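Local coordinates for protein kunitz-type serine protease inhibitor homolog calcicludine (Dendroaspis angusticeps, PDB 5YV7) that blocks L-type calcium channels as a mamba-venom toxin built on the fold of Kunitz-type serine protease inhibitors, at residues S22-W27 and K31-L36; W5-P10 and K55-K60; N45-Q48 and E52-K55. One frame throughout, in Å; residues are numbered along the deposited sequence.

The disulfide between Cys32 SG and Cys53 SG (2.0 Å) joins interaction 1, the hairpin, to interaction 3, where the connecting loop packs on helix 50-58; their centres lie about 8 Å apart. A probable backbone hydrogen bond, Phe47 N to Phe23 O at 2.8 Å, links the same two contacts. Interaction 2 ties the N-terminal turn to the C-terminal end of that helix and shares Lys55 with interaction 3. The hairpin touches it too: Phe25 CG is 3.5 Å from Cys57 CB. Asn45 connects all three regions, since its ND2 lies 2.8 Å from Glu9 O while its OD1 accepts from Phe25 N.

Interaction 1: residues S22-W27 and K31-L36; sequences SFYFKW and KCLPFL
Residues 22-26 pair with 31-36 in the twisted antiparallel beta hairpin at the centre of the Kunitz fold, and the short segments run at 136° to each other. The tight part extends from Ser22 and Phe35 to Tyr24 and Leu33. Tyr24 and Leu33 form a hydrogen-bonded pair whose two bonds are nearly straight: Leu33 N gives to Tyr24 O at 2.7 Å, and Tyr24 N gives to Leu33 O. Ser22 and Phe35 form a second hydrogen-bonded pair.

The sheet has two unlike faces. On one lie Phe23, Phe25, Cys32 and Pro34, where Phe25 is buried and packs on Leu58 of helix 50-58. Its CG stands opposite the backbone N (chi1 -167°), which swings the ring toward residue 31 and brings CD1 to 3.5 Å from Lys31 O. Cys32 SG meets the rim of this ring near its plane, a sulfur-aromatic contact, while the same sulfur is held in the disulfide to Cys53.

On the other face Tyr24 and Phe35 pair obliquely, their planes at 87°, and Phe35 CE1 comes to 3.6 Å from Tyr24 CB. Phe23 O lies at the edge of the Phe35 ring, 3.5 Å from CE1. Ser22 CB lies over one face of that ring, 4.1 Å from its centroid, in a CH-pi contact.

The packing slackens toward the turn, where both lysines are exposed. Lys26 N still bonds Lys31 O at 2.9 Å, but the return bond from Lys31 N to Lys26 O is weak at 3.4 Å. The extended Lys26 chain leads off past Leu33, touching it through the methylene CD, 3.7 Å from Leu33 CD1.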
ATOM      1  N   SER A  22       2.835  -6.252  -4.427  1.00 37.89           N
ATOM      2  CA  SER A  22       2.516  -4.863  -4.177  1.00 38.86           C
ATOM      3  C   SER A  22       3.098  -4.464  -2.826  1.00 39.60           C
ATOM      4  O   SER A  22       3.641  -5.286  -2.083  1.00 41.45           O
ATOM      5  CB  SER A  22       0.998  -4.636  -4.232  1.00 35.01           C
ATOM      6  OG  SER A  22       0.478  -4.893  -5.528  1.00 40.17           O
ATOM      7  N   PHE A  23       2.978  -3.190  -2.509  1.00 38.35           N
ATOM      8  CA  PHE A  23       3.370  -2.680  -1.209  1.00 38.15           C
ATOM      9  C   PHE A  23       2.239  -1.828  -0.660  1.00 39.17           C
ATOM     10  O   PHE A  23       1.470  -1.223  -1.418  1.00 37.52           O
ATOM     11  CB  PHE A  23       4.667  -1.884  -1.301  1.00 36.56           C
ATOM     12  CG  PHE A  23       5.856  -2.733  -1.627  1.00 40.19           C
ATOM     13  CD1 PHE A  23       6.186  -3.012  -2.952  1.00 42.40           C
ATOM     14  CD2 PHE A  23       6.617  -3.291  -0.616  1.00 39.36           C
ATOM     15  CE1 PHE A  23       7.264  -3.823  -3.264  1.00 40.73           C
ATOM     16  CE2 PHE A  23       7.706  -4.103  -0.919  1.00 43.86           C
ATOM     17  CZ  PHE A  23       8.030  -4.368  -2.248  1.00 40.49           C
ATOM     18  N   TYR A  24       2.107  -1.839   0.664  1.00 36.59           N
ATOM     19  CA  TYR A  24       1.190  -0.942   1.347  1.00 37.81           C
ATOM     20  C   TYR A  24       1.902  -0.358   2.552  1.00 38.84           C
ATOM     21  O   TYR A  24       2.931  -0.867   3.006  1.00 41.09           O
ATOM     22  CB  TYR A  24      -0.107  -1.637   1.786  1.00 37.52           C
ATOM     23  CG  TYR A  24      -0.024  -2.383   3.108  1.00 37.56           C
ATOM     24  CD1 TYR A  24       0.634  -3.606   3.204  1.00 37.94           C
ATOM     25  CD2 TYR A  24      -0.625  -1.877   4.251  1.00 38.09           C
ATOM     26  CE1 TYR A  24       0.691  -4.296   4.403  1.00 36.34           C
ATOM     27  CE2 TYR A  24      -0.572  -2.561   5.453  1.00 38.21           C
ATOM     28  CZ  TYR A  24       0.088  -3.772   5.524  1.00 41.41           C
ATOM     29  OH  TYR A  24       0.146  -4.456   6.722  1.00 40.60           O
ATOM     30  N   PHE A  25       1.343   0.727   3.057  1.00 37.09           N
ATOM     31  CA  PHE A  25       1.882   1.418   4.215  1.00 40.31           C
ATOM     32  C   PHE A  25       1.094   0.961   5.433  1.00 40.00           C
ATOM     33  O   PHE A  25      -0.111   1.212   5.527  1.00 39.59           O
ATOM     34  CB  PHE A  25       1.787   2.930   4.031  1.00 40.01           C
ATOM     35  CG  PHE A  25       2.578   3.702   5.023  1.00 37.88           C
ATOM     36  CD1 PHE A  25       3.963   3.559   5.082  1.00 38.06           C
ATOM     37  CD2 PHE A  25       1.950   4.575   5.900  1.00 40.28           C
ATOM     38  CE1 PHE A  25       4.720   4.277   6.002  1.00 38.80           C
ATOM     39  CE2 PHE A  25       2.695   5.306   6.840  1.00 41.06           C
ATOM     40  CZ  PHE A  25       4.087   5.155   6.890  1.00 39.51           C
ATOM     41  N   LYS A  26       1.758   0.255   6.340  1.00 40.52           N
ATOM     42  CA  LYS A  26       1.185  -0.030   7.652  1.00 40.97           C
ATOM     43  C   LYS A  26       1.499   1.180   8.516  1.00 43.04           C
ATOM     44  O   LYS A  26       2.587   1.287   9.087  1.00 45.49           O
ATOM     45  CB  LYS A  26       1.764  -1.310   8.233  1.00 43.51           C
ATOM     46  CG  LYS A  26       1.102  -1.755   9.526  1.00 46.16           C
ATOM     47  CD  LYS A  26       1.498  -3.175   9.865  1.00 47.08           C
ATOM     48  CE  LYS A  26       0.833  -3.671  11.137  1.00 45.80           C
ATOM     49  NZ  LYS A  26       1.546  -4.892  11.643  1.00 53.18           N
ATOM     50  N   TRP A  27       0.546   2.120   8.595  1.00 40.54           N
ATOM     51  CA  TRP A  27       0.853   3.432   9.163  1.00 44.36           C
ATOM     52  C   TRP A  27       1.111   3.386  10.664  1.00 48.29           C
ATOM     53  O   TRP A  27       1.785   4.278  11.189  1.00 48.24           O
ATOM     54  CB  TRP A  27      -0.271   4.430   8.861  1.00 48.19           C
ATOM     55  CG  TRP A  27      -1.457   4.325   9.782  1.00 51.94           C
ATOM     56  CD1 TRP A  27      -2.533   3.484   9.648  1.00 54.77           C
ATOM     57  CD2 TRP A  27      -1.687   5.077  10.974  1.00 52.73           C
ATOM     58  NE1 TRP A  27      -3.414   3.671  10.680  1.00 53.62           N
ATOM     59  CE2 TRP A  27      -2.922   4.642  11.511  1.00 56.97           C
ATOM     60  CE3 TRP A  27      -0.976   6.082  11.639  1.00 55.11           C
ATOM     61  CZ2 TRP A  27      -3.457   5.178  12.683  1.00 54.34           C
ATOM     62  CZ3 TRP A  27      -1.509   6.610  12.801  1.00 57.81           C
ATOM     63  CH2 TRP A  27      -2.739   6.156  13.312  1.00 56.22           C
ATOM     64  N   LYS A  31       5.854   1.699   8.258  1.00 44.51           N
ATOM     65  CA  LYS A  31       6.661   0.947   7.306  1.00 44.64           C
ATOM     66  C   LYS A  31       5.866   0.601   6.059  1.00 40.76           C
ATOM     67  O   LYS A  31       4.672   0.287   6.118  1.00 40.94           O
ATOM     68  CB  LYS A  31       7.220  -0.350   7.905  1.00 43.99           C
ATOM     69  CG  LYS A  31       8.056  -0.146   9.138  1.00 51.76           C
ATOM     70  CD  LYS A  31       9.246  -1.093   9.184  1.00 58.27           C
ATOM     71  CE  LYS A  31      10.522  -0.338   9.535  1.00 69.22           C
ATOM     72  NZ  LYS A  31      10.277   0.643  10.644  1.00 60.34           N
ATOM     73  N   CYS A  32       6.557   0.660   4.932  1.00 38.42           N
ATOM     74  CA  CYS A  32       6.066   0.079   3.701  1.00 38.52           C
ATOM     75  C   CYS A  32       6.296  -1.428   3.746  1.00 39.88           C
ATOM     76  O   CYS A  32       7.423  -1.879   3.956  1.00 40.08           O
ATOM     77  CB  CYS A  32       6.783   0.723   2.523  1.00 40.10           C
ATOM     78  SG  CYS A  32       6.288   2.431   2.321  1.00 39.96           S
ATOM     79  N   LEU A  33       5.229  -2.205   3.570  1.00 38.17           N
ATOM     80  CA  LEU A  33       5.275  -3.654   3.686  1.00 37.72           C
ATOM     81  C   LEU A  33       4.741  -4.327   2.418  1.00 37.83           C
ATOM     82  O   LEU A  33       3.820  -3.813   1.775  1.00 38.18           O
ATOM     83  CB  LEU A  33       4.461  -4.123   4.902  1.00 38.30           C
ATOM     84  CG  LEU A  33       4.926  -3.651   6.284  1.00 41.62           C
ATOM     85  CD1 LEU A  33       4.043  -4.249   7.363  1.00 39.01           C
ATOM     86  CD2 LEU A  33       6.399  -4.032   6.532  1.00 35.59           C
ATOM     87  N   PRO A  34       5.309  -5.464   2.028  1.00 40.02           N
ATOM     88  CA  PRO A  34       4.811  -6.167   0.839  1.00 39.52           C
ATOM     89  C   PRO A  34       3.462  -6.822   1.096  1.00 38.31           C
ATOM     90  O   PRO A  34       3.141  -7.212   2.218  1.00 41.68           O
ATOM     91  CB  PRO A  34       5.891  -7.229   0.582  1.00 37.90           C
ATOM     92  CG  PRO A  34       6.436  -7.516   1.943  1.00 38.60           C
ATOM     93  CD  PRO A  34       6.445  -6.170   2.649  1.00 36.83           C
ATOM     94  N   PHE A  35       2.670  -6.952   0.033  1.00 34.39           N
ATOM     95  CA  PHE A  35       1.484  -7.799   0.087  1.00 36.82           C
ATOM     96  C   PHE A  35       1.107  -8.220  -1.327  1.00 37.63           C
ATOM     97  O   PHE A  35       1.608  -7.671  -2.314  1.00 40.46           O
ATOM     98  CB  PHE A  35       0.310  -7.105   0.805  1.00 36.31           C
ATOM     99  CG  PHE A  35      -0.469  -6.117  -0.043  1.00 35.18           C
ATOM    100  CD1 PHE A  35      -0.001  -4.819  -0.235  1.00 34.68           C
ATOM    101  CD2 PHE A  35      -1.704  -6.475  -0.595  1.00 32.22           C
ATOM    102  CE1 PHE A  35      -0.743  -3.888  -0.981  1.00 37.08           C
ATOM    103  CE2 PHE A  35      -2.452  -5.565  -1.340  1.00 34.96           C
ATOM    104  CZ  PHE A  35      -1.979  -4.264  -1.536  1.00 37.27           C
ATOM    105  N   LEU A  36       0.246  -9.227  -1.410  1.00 32.46           N
ATOM    106  CA  LEU A  36      -0.239  -9.731  -2.686  1.00 38.89           C
ATOM    107  C   LEU A  36      -1.615  -9.131  -2.960  1.00 37.33           C
ATOM    108  O   LEU A  36      -2.561  -9.371  -2.206  1.00 35.83           O
ATOM    109  CB  LEU A  36      -0.296 -11.265  -2.699  1.00 35.71           C
ATOM    110  CG  LEU A  36       1.058 -11.972  -2.568  1.00 40.84           C
ATOM    111  CD1 LEU A  36       0.907 -13.492  -2.695  1.00 33.21           C
ATOM    112  CD2 LEU A  36       2.085 -11.427  -3.581  1.00 36.73           C
TER

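Interaction 2: residues W5-P10 and K55-K60; sequences WYCKEP and KKCLGK
Cys7 and Cys57 are joined by the disulfide that, in the Kunitz fold, links the N-terminal turn to the C-terminal helix and so brings the two ends of the chain together. It is the covalent part of a small contact that has no hydrogen bond across it. Both half-cystines turn SG away from their own carbonyl carbon, and the bridge itself has a chi3 of -83°, close to the perpendicular twist a relaxed disulfide prefers. The bond spans a separation of 5.7 Å between Cys7 CA and Cys57 CA and is buried, with Phe25 of strand 20-26 packed against Cys7.

The van der Waals part lies beside it. The side chains of Tyr6 and Lys56 cross almost perpendicularly, the tyrosine ring presenting its edge to the lysine, with Lys56 CB near the ring plane. The lysine's aliphatic chain, not its charged end, makes the touch. Tyr6 CG sits between the backbone N and the carbonyl carbon (chi1 49°), and from there the ring extends its hydroxyl end to the helix.

Electrostatics enter from outside the two segments: Lys56 NZ makes a salt bridge with Glu52 one helical turn back, which gives the ammonium group a partner away from the tyrosine. Cys57 also has its carbonyl O bonded to Trp1 NE1, a further link between the chain ends. The nearest approach of the tyrosine is by its oxygen, with Tyr6 OH 3.4 Å from Lys56 CD and 3.5 Å from Lys56 CB.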
ATOM      1  N   TRP A   5      -3.584  10.720   3.437  1.00 37.00           N
ATOM      2  CA  TRP A   5      -4.723   9.932   3.909  1.00 38.29           C
ATOM      3  C   TRP A   5      -4.697   8.510   3.358  1.00 41.77           C
ATOM      4  O   TRP A   5      -5.042   7.553   4.065  1.00 39.67           O
ATOM      5  CB  TRP A   5      -6.036  10.621   3.525  1.00 36.82           C
ATOM      6  CG  TRP A   5      -6.310  10.571   2.039  1.00 38.67           C
ATOM      7  CD1 TRP A   5      -5.869  11.457   1.091  1.00 37.37           C
ATOM      8  CD2 TRP A   5      -7.048   9.563   1.329  1.00 35.12           C
ATOM      9  NE1 TRP A   5      -6.292  11.068  -0.155  1.00 38.04           N
ATOM     10  CE2 TRP A   5      -7.018   9.909  -0.040  1.00 38.64           C
ATOM     11  CE3 TRP A   5      -7.728   8.402   1.716  1.00 39.08           C
ATOM     12  CZ2 TRP A   5      -7.654   9.135  -1.030  1.00 39.91           C
ATOM     13  CZ3 TRP A   5      -8.367   7.623   0.725  1.00 37.17           C
ATOM     14  CH2 TRP A   5      -8.315   7.995  -0.627  1.00 33.25           C
ATOM     15  N   TYR A   6      -4.312   8.347   2.091  1.00 41.24           N
ATOM     16  CA  TYR A   6      -4.410   7.028   1.490  1.00 40.71           C
ATOM     17  C   TYR A   6      -3.418   6.050   2.100  1.00 42.04           C
ATOM     18  O   TYR A   6      -3.654   4.838   2.042  1.00 41.87           O
ATOM     19  CB  TYR A   6      -4.219   7.112  -0.020  1.00 39.89           C
ATOM     20  CG  TYR A   6      -3.028   7.909  -0.489  1.00 41.24           C
ATOM     21  CD1 TYR A   6      -1.796   7.300  -0.685  1.00 40.96           C
ATOM     22  CD2 TYR A   6      -3.145   9.267  -0.778  1.00 39.72           C
ATOM     23  CE1 TYR A   6      -0.706   8.020  -1.134  1.00 39.61           C
ATOM     24  CE2 TYR A   6      -2.065   9.995  -1.234  1.00 37.17           C
ATOM     25  CZ  TYR A   6      -0.844   9.368  -1.411  1.00 42.45           C
ATOM     26  OH  TYR A   6       0.245  10.083  -1.862  1.00 42.56           O
ATOM     27  N   CYS A   7      -2.339   6.550   2.712  1.00 38.22           N
ATOM     28  CA  CYS A   7      -1.393   5.693   3.415  1.00 39.79           C
ATOM     29  C   CYS A   7      -1.958   5.140   4.716  1.00 39.22           C
ATOM     30  O   CYS A   7      -1.356   4.233   5.301  1.00 39.82           O
ATOM     31  CB  CYS A   7      -0.100   6.467   3.687  1.00 38.07           C
ATOM     32  SG  CYS A   7       0.680   7.067   2.174  1.00 43.57           S
ATOM     33  N   LYS A   8      -3.091   5.657   5.180  1.00 39.65           N
ATOM     34  CA  LYS A   8      -3.712   5.192   6.411  1.00 42.73           C
ATOM     35  C   LYS A   8      -4.862   4.225   6.165  1.00 42.25           C
ATOM     36  O   LYS A   8      -5.455   3.732   7.129  1.00 44.28           O
ATOM     37  CB  LYS A   8      -4.224   6.380   7.230  1.00 41.95           C
ATOM     38  CG  LYS A   8      -3.192   7.073   8.100  1.00 51.02           C
ATOM     39  CD  LYS A   8      -3.477   8.577   8.198  1.00 45.16           C
ATOM     40  CE  LYS A   8      -3.749   9.058   9.617  1.00 51.40           C
ATOM     41  NZ  LYS A   8      -3.851  10.576   9.661  1.00 49.47           N
ATOM     42  N   GLU A   9      -5.202   3.960   4.911  1.00 39.97           N
ATOM     43  CA  GLU A   9      -6.264   3.015   4.621  1.00 41.86           C
ATOM     44  C   GLU A   9      -5.793   1.594   4.924  1.00 41.53           C
ATOM     45  O   GLU A   9      -4.599   1.301   4.844  1.00 42.90           O
ATOM     46  CB  GLU A   9      -6.689   3.132   3.165  1.00 41.61           C
ATOM     47  CG  GLU A   9      -7.293   4.487   2.817  1.00 41.41           C
ATOM     48  CD  GLU A   9      -8.728   4.597   3.276  1.00 45.49           C
ATOM     49  OE1 GLU A   9      -9.584   3.865   2.722  1.00 54.24           O
ATOM     50  OE2 GLU A   9      -8.994   5.402   4.194  1.00 43.20           O
ATOM     51  N   PRO A  10      -6.699   0.705   5.317  1.00 40.56           N
ATOM     52  CA  PRO A  10      -6.290  -0.681   5.589  1.00 37.81           C
ATOM     53  C   PRO A  10      -5.865  -1.383   4.306  1.00 41.20           C
ATOM     54  O   PRO A  10      -6.308  -1.041   3.205  1.00 38.32           O
ATOM     55  CB  PRO A  10      -7.555  -1.318   6.176  1.00 37.39           C
ATOM     56  CG  PRO A  10      -8.688  -0.514   5.545  1.00 36.48           C
ATOM     57  CD  PRO A  10      -8.154   0.904   5.481  1.00 39.03           C
ATOM     58  N   LYS A  55       8.194   7.213  -0.945  1.00 43.03           N
ATOM     59  CA  LYS A  55       8.100   8.583  -1.426  1.00 43.73           C
ATOM     60  C   LYS A  55       6.786   9.215  -0.993  1.00 43.94           C
ATOM     61  O   LYS A  55       6.768  10.317  -0.433  1.00 43.72           O
ATOM     62  CB  LYS A  55       8.247   8.616  -2.946  1.00 45.46           C
ATOM     63  CG  LYS A  55       8.064   9.999  -3.553  1.00 45.84           C
ATOM     64  CD  LYS A  55       8.686  10.076  -4.939  1.00 51.98           C
ATOM     65  CE  LYS A  55       7.701  10.601  -5.968  1.00 59.48           C
ATOM     66  NZ  LYS A  55       8.376  11.395  -7.037  1.00 68.08           N
ATOM     67  N   LYS A  56       5.675   8.508  -1.206  1.00 41.98           N
ATOM     68  CA  LYS A  56       4.368   9.101  -0.962  1.00 41.28           C
ATOM     69  C   LYS A  56       4.000   9.081   0.516  1.00 40.54           C
ATOM     70  O   LYS A  56       3.468  10.064   1.033  1.00 42.34           O
ATOM     71  CB  LYS A  56       3.304   8.377  -1.795  1.00 43.46           C
ATOM     72  CG  LYS A  56       3.471   8.589  -3.296  1.00 44.42           C
ATOM     73  CD  LYS A  56       2.191   8.318  -4.059  1.00 56.40           C
ATOM     74  CE  LYS A  56       2.464   7.792  -5.471  1.00 62.80           C
ATOM     75  NZ  LYS A  56       1.236   7.213  -6.102  1.00 61.20           N
ATOM     76  N   CYS A  57       4.281   7.987   1.215  1.00 41.48           N
ATOM     77  CA  CYS A  57       3.797   7.830   2.581  1.00 39.37           C
ATOM     78  C   CYS A  57       4.775   8.353   3.624  1.00 43.27           C
ATOM     79  O   CYS A  57       4.343   8.778   4.703  1.00 38.45           O
ATOM     80  CB  CYS A  57       3.484   6.356   2.860  1.00 36.05           C
ATOM     81  SG  CYS A  57       2.162   5.736   1.805  1.00 42.11           S
ATOM     82  N   LEU A  58       6.080   8.318   3.343  1.00 40.13           N
ATOM     83  CA  LEU A  58       7.050   8.875   4.270  1.00 42.86           C
ATOM     84  C   LEU A  58       7.567  10.241   3.836  1.00 42.54           C
ATOM     85  O   LEU A  58       8.124  10.965   4.664  1.00 38.87           O
ATOM     86  CB  LEU A  58       8.227   7.906   4.452  1.00 40.27           C
ATOM     87  CG  LEU A  58       7.866   6.613   5.189  1.00 38.25           C
ATOM     88  CD1 LEU A  58       9.036   5.634   5.202  1.00 37.60           C
ATOM     89  CD2 LEU A  58       7.413   6.907   6.596  1.00 35.35           C
ATOM     90  N   GLY A  59       7.365  10.618   2.577  1.00 41.81           N
ATOM     91  CA  GLY A  59       7.958  11.838   2.081  1.00 41.81           C
ATOM     92  C   GLY A  59       9.394  11.689   1.654  1.00 44.54           C
ATOM     93  O   GLY A  59      10.081  12.698   1.471  1.00 44.76           O
ATOM     94  N   LYS A  60       9.874  10.462   1.482  1.00 43.09           N
ATOM     95  CA  LYS A  60      11.260  10.246   1.106  1.00 45.70           C
ATOM     96  C   LYS A  60      11.581  10.860  -0.250  1.00 48.89           C
ATOM     97  O   LYS A  60      12.651  11.453  -0.419  1.00 48.72           O
ATOM     98  CB  LYS A  60      11.594   8.760   1.088  1.00 44.44           C
ATOM     99  CG  LYS A  60      13.043   8.496   0.758  1.00 44.55           C
ATOM    100  CD  LYS A  60      13.414   7.037   0.943  1.00 45.34           C
ATOM    101  CE  LYS A  60      14.814   6.790   0.426  1.00 38.00           C
ATOM    102  NZ  LYS A  60      15.083   5.347   0.411  1.00 47.21           N
ATOM    103  OXT LYS A  60      10.786  10.774  -1.189  1.00 45.66           O
TER

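Interaction 3: residues N45-Q48 and E52-K55; sequences NRFQ and ECRK
Phe47 lies flat against the helix, one face of its ring over Cys53 and its edge toward the carboxylate of Glu52. Asn45, at the start of the loop segment, is buried, and its side-chain amide is satisfied elsewhere in the fold.

Two residues further on, Phe47 turns inward, its CG opposite the carbonyl carbon (chi1 -48°). Cys53 CA stands 3.9 Å from the ring centroid and 19° off the normal, a CH-pi contact, and Cys53 CB comes to 3.5 Å from Phe47 CD2. The Cys53 sulfur lies obliquely to the ring, 4.4 Å from its centroid and on the side of CD2 and CE2. Glu52 meets the same ring at its edge, with OE1 3.6 Å from Phe47 CD1 and the carboxylate plane turned 87° from the ring. The extended chain of the glutamate carries the group back to the loop.

At Gln48 the backbone N gives a weak bond to Glu52 OE2 at 3.3 Å, and Gln48 CB approaches the same oxygen, while the rest of this exposed side chain leads away from the helix. OE1 is the oxygen engaged by Lys56, so the two carboxylate oxygens serve different partners. An aromatic ring laid on a helix half-cystine, here the one bonded to Cys32, belongs to the compact core of the Kunitz/BPTI fold.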
ATOM      1  N   ASN A  45      -4.170   2.486  -0.834  1.00 40.08           N
ATOM      2  CA  ASN A  45      -2.951   2.106  -0.123  1.00 37.67           C
ATOM      3  C   ASN A  45      -2.302   0.912  -0.823  1.00 36.47           C
ATOM      4  O   ASN A  45      -2.261  -0.206  -0.318  1.00 39.00           O
ATOM      5  CB  ASN A  45      -3.253   1.807   1.342  1.00 37.04           C
ATOM      6  CG  ASN A  45      -1.992   1.785   2.193  1.00 42.12           C
ATOM      7  OD1 ASN A  45      -0.887   1.964   1.677  1.00 41.67           O
ATOM      8  ND2 ASN A  45      -2.148   1.564   3.493  1.00 39.24           N
ATOM      9  N   ARG A  46      -1.786   1.174  -2.021  1.00 37.93           N
ATOM     10  CA  ARG A  46      -1.147   0.133  -2.820  1.00 39.04           C
ATOM     11  C   ARG A  46      -0.110   0.778  -3.725  1.00 37.63           C
ATOM     12  O   ARG A  46      -0.390   1.783  -4.377  1.00 40.88           O
ATOM     13  CB  ARG A  46      -2.164  -0.660  -3.663  1.00 35.55           C
ATOM     14  CG  ARG A  46      -1.491  -1.700  -4.579  1.00 37.71           C
ATOM     15  CD  ARG A  46      -2.483  -2.492  -5.440  1.00 42.58           C
ATOM     16  NE  ARG A  46      -3.177  -1.691  -6.465  1.00 44.72           N
ATOM     17  CZ  ARG A  46      -4.432  -1.228  -6.352  1.00 51.88           C
ATOM     18  NH1 ARG A  46      -5.156  -1.471  -5.251  1.00 43.48           N
ATOM     19  NH2 ARG A  46      -4.972  -0.511  -7.342  1.00 51.45           N
ATOM     20  N   PHE A  47       1.081   0.203  -3.763  1.00 38.36           N
ATOM     21  CA  PHE A  47       2.161   0.769  -4.553  1.00 39.50           C
ATOM     22  C   PHE A  47       2.896  -0.349  -5.273  1.00 42.82           C
ATOM     23  O   PHE A  47       3.000  -1.473  -4.773  1.00 42.13           O
ATOM     24  CB  PHE A  47       3.098   1.589  -3.662  1.00 39.94           C
ATOM     25  CG  PHE A  47       2.367   2.528  -2.769  1.00 40.20           C
ATOM     26  CD1 PHE A  47       1.976   3.778  -3.234  1.00 40.85           C
ATOM     27  CD2 PHE A  47       2.005   2.146  -1.487  1.00 36.60           C
ATOM     28  CE1 PHE A  47       1.264   4.639  -2.432  1.00 37.97           C
ATOM     29  CE2 PHE A  47       1.296   2.999  -0.679  1.00 38.05           C
ATOM     30  CZ  PHE A  47       0.924   4.256  -1.151  1.00 38.38           C
ATOM     31  N   GLN A  48       3.380  -0.036  -6.475  1.00 44.49           N
ATOM     32  CA  GLN A  48       4.077  -1.044  -7.256  1.00 48.09           C
ATOM     33  C   GLN A  48       5.493  -1.283  -6.743  1.00 46.33           C
ATOM     34  O   GLN A  48       6.016  -2.391  -6.869  1.00 48.91           O
ATOM     35  CB  GLN A  48       4.093  -0.639  -8.731  1.00 53.27           C
ATOM     36  CG  GLN A  48       4.798  -1.637  -9.646  1.00 57.71           C
ATOM     37  CD  GLN A  48       4.138  -3.009  -9.641  1.00 56.39           C
ATOM     38  OE1 GLN A  48       2.914  -3.121  -9.557  1.00 63.12           O
ATOM     39  NE2 GLN A  48       4.947  -4.059  -9.730  1.00 56.91           N
ATOM     40  N   GLU A  52       8.179   3.891  -4.325  1.00 43.76           N
ATOM     41  CA  GLU A  52       7.010   4.738  -4.500  1.00 45.26           C
ATOM     42  C   GLU A  52       6.228   4.853  -3.200  1.00 44.84           C
ATOM     43  O   GLU A  52       5.740   5.936  -2.858  1.00 44.57           O
ATOM     44  CB  GLU A  52       6.126   4.193  -5.622  1.00 44.40           C
ATOM     45  CG  GLU A  52       4.915   5.051  -5.925  1.00 43.91           C
ATOM     46  CD  GLU A  52       3.768   4.282  -6.591  1.00 56.03           C
ATOM     47  OE1 GLU A  52       2.638   4.821  -6.594  1.00 60.74           O
ATOM     48  OE2 GLU A  52       3.982   3.159  -7.120  1.00 54.14           O
ATOM     49  N   CYS A  53       6.132   3.754  -2.443  1.00 42.69           N
ATOM     50  CA  CYS A  53       5.470   3.807  -1.142  1.00 43.07           C
ATOM     51  C   CYS A  53       6.204   4.749  -0.184  1.00 44.37           C
ATOM     52  O   CYS A  53       5.581   5.577   0.493  1.00 42.87           O
ATOM     53  CB  CYS A  53       5.363   2.404  -0.550  1.00 38.44           C
ATOM     54  SG  CYS A  53       4.641   2.356   1.116  1.00 39.38           S
ATOM     55  N   ARG A  54       7.532   4.647  -0.120  1.00 43.36           N
ATOM     56  CA  ARG A  54       8.284   5.506   0.787  1.00 42.39           C
ATOM     57  C   ARG A  54       8.204   6.962   0.362  1.00 42.40           C
ATOM     58  O   ARG A  54       8.146   7.859   1.209  1.00 43.62           O
ATOM     59  CB  ARG A  54       9.736   5.051   0.860  1.00 42.10           C
ATOM     60  CG  ARG A  54       9.903   3.817   1.697  1.00 44.84           C
ATOM     61  CD  ARG A  54      11.151   3.089   1.329  1.00 41.95           C
ATOM     62  NE  ARG A  54      11.490   2.110   2.344  1.00 42.31           N
ATOM     63  CZ  ARG A  54      12.414   1.169   2.182  1.00 44.06           C
ATOM     64  NH1 ARG A  54      13.090   1.081   1.042  1.00 45.03           N
ATOM     65  NH2 ARG A  54      12.665   0.319   3.162  1.00 47.39           N
ATOM     66  N   LYS A  55       8.194   7.213  -0.945  1.00 43.03           N
ATOM     67  CA  LYS A  55       8.100   8.583  -1.426  1.00 43.73           C
ATOM     68  C   LYS A  55       6.786   9.215  -0.993  1.00 43.94           C
ATOM     69  O   LYS A  55       6.768  10.317  -0.433  1.00 43.72           O
ATOM     70  CB  LYS A  55       8.247   8.616  -2.946  1.00 45.46           C
ATOM     71  CG  LYS A  55       8.064   9.999  -3.553  1.00 45.84           C
ATOM     72  CD  LYS A  55       8.686  10.076  -4.939  1.00 51.98           C
ATOM     73  CE  LYS A  55       7.701  10.601  -5.968  1.00 59.48           C
ATOM     74  NZ  LYS A  55       8.376  11.395  -7.037  1.00 68.08           N
TER